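Side-chain contacts in HemO (Neisseria meningitidis, PDB 1J77), which binds heme and probably cleaves it oxidatively to biliverdin, iron and carbon monoxide, as heme oxygenases generally do: residues Val81-Asp84 and Leu85-Leu88; Glu40-Ile43 and Lys44-Leu48; Glu172-Gln175 and Gly176-Ala180. All coordinates share one frame; numbering follows the deposited sequence. Where two conformers were deposited one is given.

Along the chain contact 2 comes first, then contact 1, then contact 3. Contact 2 lies within helix 39-60 and contact 3 within helix 167-192. Contact 1 runs along helix 78-87 and one residue past its end. In this all-helical fold contacts 1 and 2 touch, with centres 10 Å apart, and join helices 78-87 and 39-60 on one side of the chain's centre. Leu46 of contact 2 packs against Val81, Asp84 and Leu85 of contact 1. Contact 3 lies on the opposite side, its centre 29 Å from that of contact 1 and 25 Å from that of contact 2. Contacts 2 and 3 both come near the bound heme, through Phe45 and Ala177. Contact 1 is farther away.

Contact 1 (Val81-Asp84 and Leu85-Leu88); sequences VTQD and LKDL
The carboxylate of Asp87 lies over the backbone carbonyl of Gln83, with Gln83 O on one face, 3.1 Å from Asp87 CG. The side-chain amide of Gln83 lies on the side of that same face, displaced outward past OD1, with Gln83 CD 4.0 Å from Asp87 OD1. The two flat groups are turned only 24° apart. Asp87 CG stands beside its own backbone N (chi1 -64°), which folds the carboxylate back over the preceding turn. Asp84 comes near the other oxygen, with Asp84 OD1 3.9 Å from Asp87 OD2. The two carboxylates carry like charges, and their planes are 59° apart. Arg140 makes a salt bridge to Asp87 OD2 through NE and hydrogen-bonds to Asp84 OD1 through its backbone N, which probably eases the repulsion. His141 ND1 is hydrogen-bonded to Asp84 OD2. This is the last part of helix 78-87, and backbone bonds run from residue i+4 to residue i. Leu88 is the first residue to leave helical geometry, yet its N still bonds to Asp84 O at 3.1 Å. Lys86 starts beside Gln83 O, with CB 3.4 Å away, and its extended chain then leads outward. On the buried side, Leu85 CG lies 3.8 Å from Val81 O.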
ATOM      1  N   VAL A  81       2.655  -4.826  10.103  1.00 23.31           N
ATOM      2  CA  VAL A  81       1.487  -4.045  10.560  1.00 24.06           C
ATOM      3  C   VAL A  81       0.767  -4.743  11.713  1.00 22.83           C
ATOM      4  O   VAL A  81       0.258  -4.118  12.618  1.00 22.68           O
ATOM      5  CB  VAL A  81       0.371  -3.826   9.465  1.00 23.61           C
ATOM      6  CG1 VAL A  81      -0.709  -2.852   9.977  1.00 24.61           C
ATOM      7  CG2 VAL A  81       0.922  -3.275   8.221  1.00 26.37           C
ATOM      8  N   THR A  82       0.681  -6.059  11.664  1.00 23.29           N
ATOM      9  CA  THR A  82      -0.015  -6.770  12.695  1.00 24.21           C
ATOM     10  C   THR A  82       0.762  -6.683  14.029  1.00 24.10           C
ATOM     11  O   THR A  82       0.163  -6.638  15.098  1.00 23.57           O
ATOM     12  CB  THR A  82      -0.174  -8.237  12.278  1.00 23.68           C
ATOM     13  OG1 THR A  82      -1.089  -8.341  11.172  1.00 26.86           O
ATOM     14  CG2 THR A  82      -0.810  -8.998  13.377  1.00 24.92           C
ATOM     15  N   GLN A  83       2.084  -6.692  13.951  1.00 24.42           N
ATOM     16  CA  GLN A  83       2.916  -6.514  15.150  1.00 25.30           C
ATOM     17  C   GLN A  83       2.784  -5.052  15.658  1.00 25.35           C
ATOM     18  O   GLN A  83       2.784  -4.776  16.862  1.00 25.06           O
ATOM     19  CB  GLN A  83       4.378  -6.842  14.826  1.00 25.70           C
ATOM     20  CG  GLN A  83       5.319  -6.665  16.009  1.00 28.18           C
ATOM     21  CD  GLN A  83       5.069  -7.607  17.185  1.00 32.11           C
ATOM     22  OE1 GLN A  83       4.566  -7.200  18.242  1.00 35.57           O
ATOM     23  NE2 GLN A  83       5.474  -8.846  17.017  1.00 34.71           N
ATOM     24  N   ASP A  84       2.663  -4.097  14.744  1.00 25.02           N
ATOM     25  CA  ASP A  84       2.463  -2.724  15.182  1.00 24.82           C
ATOM     26  C   ASP A  84       1.174  -2.609  15.971  1.00 24.66           C
ATOM     27  O   ASP A  84       1.112  -1.871  16.967  1.00 24.26           O
ATOM     28  CB  ASP A  84       2.399  -1.793  13.964  1.00 24.09           C
ATOM     29  CG  ASP A  84       3.757  -1.525  13.354  1.00 24.86           C
ATOM     30  OD1 ASP A  84       4.782  -1.616  14.092  1.00 24.91           O
ATOM     31  OD2 ASP A  84       3.920  -1.232  12.145  1.00 24.52           O
ATOM     32  N   LEU A  85       0.121  -3.297  15.523  1.00 23.95           N
ATOM     33  CA  LEU A  85      -1.156  -3.333  16.225  1.00 24.11           C
ATOM     34  C   LEU A  85      -0.942  -3.895  17.621  1.00 26.21           C
ATOM     35  O   LEU A  85      -1.411  -3.321  18.595  1.00 25.43           O
ATOM     36  CB  LEU A  85      -2.243  -4.129  15.458  1.00 24.39           C
ATOM     37  CG  LEU A  85      -3.029  -3.422  14.323  1.00 24.01           C
ATOM     38  CD1 LEU A  85      -3.743  -4.438  13.445  1.00 24.99           C
ATOM     39  CD2 LEU A  85      -4.030  -2.437  14.894  1.00 24.40           C
ATOM     40  N   LYS A  86      -0.234  -5.021  17.700  1.00 26.69           N
ATOM     41  CA  LYS A  86       0.090  -5.657  19.004  1.00 28.11           C
ATOM     42  C   LYS A  86       0.763  -4.672  19.959  1.00 29.00           C
ATOM     43  O   LYS A  86       0.370  -4.564  21.142  1.00 29.95           O
ATOM     44  CB  LYS A  86       0.955  -6.903  18.800  1.00 28.24           C
ATOM     45  CG  LYS A  86       1.188  -7.713  20.077  1.00 30.07           C
ATOM     46  CD  LYS A  86       1.910  -9.034  19.782  1.00 33.48           C
ATOM     47  CE  LYS A  86       2.052  -9.915  21.038  1.00 35.08           C
ATOM     48  NZ  LYS A  86       2.900 -11.130  20.774  1.00 35.53           N
ATOM     49  N   ASP A  87       1.775  -3.987  19.452  1.00 29.16           N
ATOM     50  CA  ASP A  87       2.501  -2.985  20.207  1.00 30.22           C
ATOM     51  C   ASP A  87       1.525  -1.984  20.793  1.00 31.75           C
ATOM     52  O   ASP A  87       1.694  -1.526  21.942  1.00 32.69           O
ATOM     53  CB  ASP A  87       3.499  -2.234  19.331  1.00 29.77           C
ATOM     54  CG  ASP A  87       4.582  -3.096  18.780  1.00 30.24           C
ATOM     55  OD1 ASP A  87       4.856  -4.216  19.339  1.00 31.11           O
ATOM     56  OD2 ASP A  87       5.249  -2.723  17.783  1.00 28.78           O
ATOM     57  N   LEU A  88       0.520  -1.603  20.003  1.00 32.05           N
ATOM     58  CA  LEU A  88      -0.444  -0.596  20.453  1.00 32.20           C
ATOM     59  C   LEU A  88      -1.580  -1.195  21.300  1.00 31.20           C
ATOM     60  O   LEU A  88      -2.548  -0.522  21.627  1.00 31.47           O
ATOM     61  CB  LEU A  88      -0.980   0.211  19.267  1.00 32.90           C
ATOM     62  CG  LEU A  88      -0.161   1.439  18.806  1.00 34.81           C
ATOM     63  CD1 LEU A  88      -0.269   2.540  19.802  1.00 36.01           C
ATOM     64  CD2 LEU A  88       1.299   1.136  18.574  1.00 34.30           C
TER

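Contact 2 (Glu40-Ile43 and Lys44-Leu48); sequences ENYI and KFLKL
Tyr42 and Leu46 form the tight part of this contact. The isobutyl group of Leu46 lies against the Tyr42 ring. Its CG makes an off-centre CH-pi contact, 4.3 Å from the ring centroid and 30° off the ring normal. Leu46 CD1 and CD2 each lie 3.8 Å from Tyr42 CE2; CD1 also nears CD2 of the ring, and Leu46 CD2 nears CZ and OH. Tyr42 CG stands opposite its backbone N (chi1 -172°), which carries the ring beside the following turn. On the same side of the ring Tyr42 CE1 meets Phe45 CD2 obliquely at 4.0 Å. The Tyr42 hydroxyl is hydrogen-bonded to Gly138 O, and its ring is stacked with Tyr133. All this lies on one face of helix 39-60, where regular i+4 to i backbone bonds hold the turns. That face turns into the helical bundle of the heme oxygenase fold, with the Phe45 side chain about 6 Å from the bound heme. The other face is looser at its charged ends. In one of its two conformers Lys44 runs extended alongside Glu40, with Glu40 CG 3.7 Å from Lys44 CE. There Glu40 OE2 and Lys44 NZ form only a long salt bridge at 3.9 Å, which is doubtful. Lys47 lays its aliphatic chain along Ile43, with CE 3.5 Å from Ile43 CG2, and its NZ has a long, weak ion pair with Glu90.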
ATOM      1  N   GLU A  40      -5.646   6.914  19.248  1.00 27.67           N
ATOM      2  CA  GLU A  40      -6.895   6.383  18.740  1.00 27.93           C
ATOM      3  C   GLU A  40      -6.958   6.471  17.203  1.00 26.21           C
ATOM      4  O   GLU A  40      -7.260   5.511  16.516  1.00 25.78           O
ATOM      5  CB  GLU A  40      -8.063   7.146  19.355  1.00 29.64           C
ATOM      6  CG  GLU A  40      -9.416   6.776  18.786  1.00 33.25           C
ATOM      7  CD  GLU A  40     -10.568   7.632  19.292  1.00 38.79           C
ATOM      8  OE1 GLU A  40     -10.352   8.564  20.131  1.00 43.30           O
ATOM      9  OE2 GLU A  40     -11.709   7.365  18.843  1.00 40.74           O
ATOM     10  N   ASN A  41      -6.642   7.633  16.665  1.00 24.50           N
ATOM     11  CA  ASN A  41      -6.605   7.755  15.216  1.00 23.18           C
ATOM     12  C   ASN A  41      -5.466   6.931  14.571  1.00 23.67           C
ATOM     13  O   ASN A  41      -5.641   6.448  13.432  1.00 23.02           O
ATOM     14  CB  ASN A  41      -6.569   9.222  14.795  1.00 23.53           C
ATOM     15  CG  ASN A  41      -7.943   9.794  14.615  1.00 23.92           C
ATOM     16  OD1 ASN A  41      -8.925   9.339  15.208  1.00 26.41           O
ATOM     17  ND2 ASN A  41      -8.039  10.769  13.715  1.00 27.56           N
ATOM     18  N   TYR A  42      -4.330   6.789  15.235  1.00 22.03           N
ATOM     19  CA  TYR A  42      -3.220   5.996  14.670  1.00 22.25           C
ATOM     20  C   TYR A  42      -3.664   4.551  14.590  1.00 22.12           C
ATOM     21  O   TYR A  42      -3.292   3.824  13.630  1.00 21.55           O
ATOM     22  CB  TYR A  42      -1.909   6.100  15.472  1.00 23.44           C
ATOM     23  CG  TYR A  42      -0.732   5.454  14.791  1.00 23.35           C
ATOM     24  CD1 TYR A  42      -0.209   5.960  13.615  1.00 25.82           C
ATOM     25  CD2 TYR A  42      -0.118   4.307  15.322  1.00 22.30           C
ATOM     26  CE1 TYR A  42       0.888   5.385  13.000  1.00 25.14           C
ATOM     27  CE2 TYR A  42       0.962   3.753  14.732  1.00 23.98           C
ATOM     28  CZ  TYR A  42       1.465   4.261  13.569  1.00 24.66           C
ATOM     29  OH  TYR A  42       2.505   3.649  12.939  1.00 25.64           O
ATOM     30  N   ILE A  43      -4.458   4.106  15.555  1.00 23.04           N
ATOM     31  CA  ILE A  43      -4.946   2.721  15.524  1.00 22.82           C
ATOM     32  C   ILE A  43      -5.892   2.555  14.339  1.00 21.76           C
ATOM     33  O   ILE A  43      -5.866   1.525  13.649  1.00 20.66           O
ATOM     34  CB  ILE A  43      -5.576   2.330  16.893  1.00 24.47           C
ATOM     35  CG1 ILE A  43      -4.455   2.038  17.888  1.00 25.27           C
ATOM     36  CG2 ILE A  43      -6.474   1.166  16.716  1.00 24.56           C
ATOM     37  CD1 ILE A  43      -4.881   1.969  19.353  1.00 25.80           C
ATOM     38  N   LYS A  44      -6.691   3.561  14.054  1.00 21.73           N
ATOM     39  CA  LYS A  44      -7.553   3.517  12.870  1.00 21.40           C
ATOM     40  C   LYS A  44      -6.721   3.370  11.603  1.00 20.90           C
ATOM     41  O   LYS A  44      -7.083   2.607  10.682  1.00 21.58           O
ATOM     42  CB  LYS A  44      -8.386   4.786  12.801  0.60 21.45           C
ATOM     43  CG  LYS A  44      -8.900   5.266  14.193  0.60 23.90           C
ATOM     44  CD  LYS A  44      -9.831   6.473  14.035  0.60 25.98           C
ATOM     45  CE  LYS A  44     -10.542   6.847  15.293  0.60 26.19           C
ATOM     46  NZ  LYS A  44     -11.820   7.485  14.933  0.60 28.07           N
ATOM     47  N   PHE A  45      -5.616   4.060  11.560  1.00 19.81           N
ATOM     48  CA  PHE A  45      -4.708   3.998  10.448  1.00 19.87           C
ATOM     49  C   PHE A  45      -4.119   2.600  10.346  1.00 19.57           C
ATOM     50  O   PHE A  45      -4.007   2.043   9.273  1.00 20.28           O
ATOM     51  CB  PHE A  45      -3.612   5.044  10.589  1.00 19.91           C
ATOM     52  CG  PHE A  45      -2.633   5.024   9.503  1.00 20.63           C
ATOM     53  CD1 PHE A  45      -3.038   5.383   8.242  1.00 22.27           C
ATOM     54  CD2 PHE A  45      -1.313   4.625   9.710  1.00 21.43           C
ATOM     55  CE1 PHE A  45      -2.167   5.312   7.194  1.00 22.63           C
ATOM     56  CE2 PHE A  45      -0.426   4.580   8.649  1.00 23.27           C
ATOM     57  CZ  PHE A  45      -0.859   4.966   7.412  1.00 21.62           C
ATOM     58  N   LEU A  46      -3.664   2.063  11.474  1.00 18.73           N
ATOM     59  CA  LEU A  46      -3.100   0.723  11.453  1.00 18.73           C
ATOM     60  C   LEU A  46      -4.140  -0.302  10.990  1.00 18.42           C
ATOM     61  O   LEU A  46      -3.778  -1.293  10.304  1.00 19.25           O
ATOM     62  CB  LEU A  46      -2.586   0.368  12.855  1.00 18.59           C
ATOM     63  CG  LEU A  46      -1.274   1.001  13.331  1.00 19.31           C
ATOM     64  CD1 LEU A  46      -0.896   0.433  14.696  1.00 20.61           C
ATOM     65  CD2 LEU A  46      -0.117   0.887  12.427  1.00 20.37           C
ATOM     66  N   LYS A  47      -5.394  -0.152  11.391  1.00 18.40           N
ATOM     67  CA  LYS A  47      -6.478  -1.064  10.966  1.00 18.80           C
ATOM     68  C   LYS A  47      -6.635  -1.026   9.430  1.00 18.53           C
ATOM     69  O   LYS A  47      -6.671  -2.074   8.759  1.00 19.35           O
ATOM     70  CB  LYS A  47      -7.799  -0.827  11.738  1.00 20.55           C
ATOM     71  CG  LYS A  47      -7.702  -1.251  13.160  1.00 21.83           C
ATOM     72  CD  LYS A  47      -8.881  -0.777  13.907  1.00 23.45           C
ATOM     73  CE  LYS A  47      -8.760  -1.185  15.389  1.00 24.97           C
ATOM     74  NZ  LYS A  47     -10.013  -0.815  16.119  1.00 27.57           N
ATOM     75  N   LEU A  48      -6.668   0.169   8.871  1.00 17.80           N
ATOM     76  CA  LEU A  48      -6.743   0.371   7.448  1.00 17.19           C
ATOM     77  C   LEU A  48      -5.544  -0.299   6.742  1.00 16.48           C
ATOM     78  O   LEU A  48      -5.739  -1.058   5.779  1.00 16.83           O
ATOM     79  CB  LEU A  48      -6.834   1.866   7.142  1.00 17.44           C
ATOM     80  CG  LEU A  48      -6.271   2.339   5.798  1.00 17.15           C
ATOM     81  CD1 LEU A  48      -7.169   1.824   4.712  1.00 18.43           C
ATOM     82  CD2 LEU A  48      -6.169   3.897   5.828  1.00 18.29           C
TER

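Contact 3 (Glu172-Gln175 and Gly176-Ala180); sequences EAIQ and GAREA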
ATOM      1  N   GLU A 172      -4.568  -4.268 -18.275  1.00 29.10           N
ATOM      2  CA  GLU A 172      -5.279  -4.959 -17.214  1.00 27.85           C
ATOM      3  C   GLU A 172      -4.584  -4.708 -15.892  1.00 25.67           C
ATOM      4  O   GLU A 172      -5.238  -4.426 -14.878  1.00 25.17           O
ATOM      5  CB  GLU A 172      -5.342  -6.453 -17.519  1.00 28.71           C
ATOM      6  CG  GLU A 172      -6.033  -6.719 -18.854  1.00 31.19           C
ATOM      7  CD  GLU A 172      -6.119  -8.176 -19.265  1.00 34.12           C
ATOM      8  OE1 GLU A 172      -5.531  -9.065 -18.597  1.00 33.91           O
ATOM      9  OE2 GLU A 172      -6.803  -8.426 -20.308  1.00 35.85           O
ATOM     10  N   ALA A 173      -3.267  -4.765 -15.907  1.00 23.79           N
ATOM     11  CA  ALA A 173      -2.476  -4.461 -14.698  1.00 23.10           C
ATOM     12  C   ALA A 173      -2.715  -3.028 -14.211  1.00 22.97           C
ATOM     13  O   ALA A 173      -2.852  -2.790 -13.014  1.00 21.29           O
ATOM     14  CB  ALA A 173      -1.023  -4.675 -14.936  1.00 22.11           C
ATOM     15  N   ILE A 174      -2.706  -2.066 -15.131  1.00 22.73           N
ATOM     16  CA  ILE A 174      -2.987  -0.684 -14.738  1.00 22.61           C
ATOM     17  C   ILE A 174      -4.399  -0.552 -14.161  1.00 21.79           C
ATOM     18  O   ILE A 174      -4.620   0.143 -13.140  1.00 22.34           O
ATOM     19  CB  ILE A 174      -2.818   0.248 -15.962  1.00 23.20           C
ATOM     20  CG1 ILE A 174      -1.367   0.318 -16.314  1.00 23.98           C
ATOM     21  CG2 ILE A 174      -3.318   1.627 -15.642  1.00 23.32           C
ATOM     22  CD1 ILE A 174      -1.190   0.777 -17.738  1.00 22.81           C
ATOM     23  N   GLN A 175      -5.379  -1.184 -14.771  1.00 22.47           N
ATOM     24  CA  GLN A 175      -6.709  -1.212 -14.184  1.00 22.76           C
ATOM     25  C   GLN A 175      -6.682  -1.820 -12.768  1.00 21.53           C
ATOM     26  O   GLN A 175      -7.369  -1.304 -11.906  1.00 19.54           O
ATOM     27  CB  GLN A 175      -7.722  -1.931 -15.067  1.00 24.57           C
ATOM     28  CG  GLN A 175      -9.125  -1.953 -14.518  1.00 25.27           C
ATOM     29  CD  GLN A 175      -9.734  -0.558 -14.365  1.00 26.19           C
ATOM     30  OE1 GLN A 175      -9.353   0.403 -15.082  1.00 29.01           O
ATOM     31  NE2 GLN A 175     -10.702  -0.452 -13.468  1.00 28.42           N
ATOM     32  N   GLY A 176      -5.929  -2.903 -12.563  1.00 20.38           N
ATOM     33  CA  GLY A 176      -5.718  -3.488 -11.246  1.00 19.74           C
ATOM     34  C   GLY A 176      -5.215  -2.434 -10.253  1.00 18.58           C
ATOM     35  O   GLY A 176      -5.726  -2.366  -9.148  1.00 18.56           O
ATOM     36  N   ALA A 177      -4.184  -1.691 -10.613  1.00 19.35           N
ATOM     37  CA  ALA A 177      -3.624  -0.629  -9.770  1.00 18.61           C
ATOM     38  C   ALA A 177      -4.679   0.452  -9.455  1.00 19.31           C
ATOM     39  O   ALA A 177      -4.839   0.839  -8.293  1.00 18.80           O
ATOM     40  CB  ALA A 177      -2.366  -0.007 -10.433  1.00 18.59           C
ATOM     41  N   ARG A 178      -5.486   0.827 -10.435  1.00 19.47           N
ATOM     42  CA  ARG A 178      -6.572   1.794 -10.183  1.00 20.45           C
ATOM     43  C   ARG A 178      -7.528   1.217  -9.099  1.00 19.70           C
ATOM     44  O   ARG A 178      -7.950   1.913  -8.169  1.00 19.38           O
ATOM     45  CB  ARG A 178      -7.357   2.132 -11.484  1.00 20.82           C
ATOM     46  CG  ARG A 178      -6.570   2.957 -12.498  1.00 26.39           C
ATOM     47  CD  ARG A 178      -7.309   3.319 -13.757  1.00 31.53           C
ATOM     48  NE  ARG A 178      -6.485   4.272 -14.480  1.00 36.24           N
ATOM     49  CZ  ARG A 178      -6.624   4.582 -15.754  1.00 41.82           C
ATOM     50  NH1 ARG A 178      -7.571   4.009 -16.481  1.00 43.60           N
ATOM     51  NH2 ARG A 178      -5.800   5.477 -16.293  1.00 44.13           N
ATOM     52  N   GLU A 179      -7.870  -0.060  -9.244  1.00 18.66           N
ATOM     53  CA  GLU A 179      -8.762  -0.739  -8.324  1.00 19.98           C
ATOM     54  C   GLU A 179      -8.176  -0.917  -6.932  1.00 17.45           C
ATOM     55  O   GLU A 179      -8.923  -0.811  -5.950  1.00 17.61           O
ATOM     56  CB  GLU A 179      -9.278  -2.054  -8.903  1.00 20.71           C
ATOM     57  CG  GLU A 179     -10.165  -1.827 -10.130  1.00 23.62           C
ATOM     58  CD  GLU A 179     -10.584  -3.086 -10.849  1.00 27.68           C
ATOM     59  OE1 GLU A 179     -10.563  -4.162 -10.228  1.00 29.21           O
ATOM     60  OE2 GLU A 179     -11.011  -2.960 -12.013  1.00 28.42           O
ATOM     61  N   ALA A 180      -6.861  -1.124  -6.817  1.00 15.59           N
ATOM     62  CA  ALA A 180      -6.162  -1.240  -5.500  1.00 15.41           C
ATOM     63  C   ALA A 180      -6.240   0.094  -4.763  1.00 15.81           C
ATOM     64  O   ALA A 180      -6.604   0.124  -3.591  1.00 14.64           O
ATOM     65  CB  ALA A 180      -4.790  -1.635  -5.679  1.00 15.19           C
TER
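Gly176 meets the preceding turn through its backbone alone. Its N bonds to Glu172 O at 2.9 Å. The carboxylate of Glu172 turns elsewhere, to Asn105. Ala177 follows. Its N bonds to Ala173 O, and its CB lies 3.5 Å from Ile174 O. This methyl faces helices 11-32 and 104-119, touching Leu15 and Tyr112. Tyr112 binds heme, and helix 11-32 carries His23, the axial ligand of the iron. Helix 167-192 therefore packs on both helices as part of the all-helical heme oxygenase fold, and the Ala177 methyl is about 7 Å from the bound heme. Arg178 comes next and points back along the helix. Its CG stands opposite the carbonyl carbon (chi1 -70°), and the extended chain then carries the guanidinium back beside Ile174. Ile174 CG2 lies over one face of the guanidinium, 4.2 Å above its plane and offset toward the rim. Gln175 OE1 is at the edge, near that plane, and 3.8 Å from Arg178 CD. The amide and the guanidinium are nearly perpendicular. Arg178 NH2 also has a weak hydrogen bond to Asp18 O, and a crystal neighbour touches this residue. Glu179 makes the one side-chain hydrogen bond of the contact. Gln175 NE2 donates an N-H to Glu179 OE2 at 2.9 Å, with an N-H...O angle of 164°. The acceptor lies in the amide plane, and OE2 uses its anti lone pair. The Gln175 chain is bent at chi2 (62°), which turns the amide toward Glu179. The same OE2 takes a salt bridge from Lys106, so two donors grip this oxygen. Glu179 CG meanwhile rests 3.4 Å from Gln175 O.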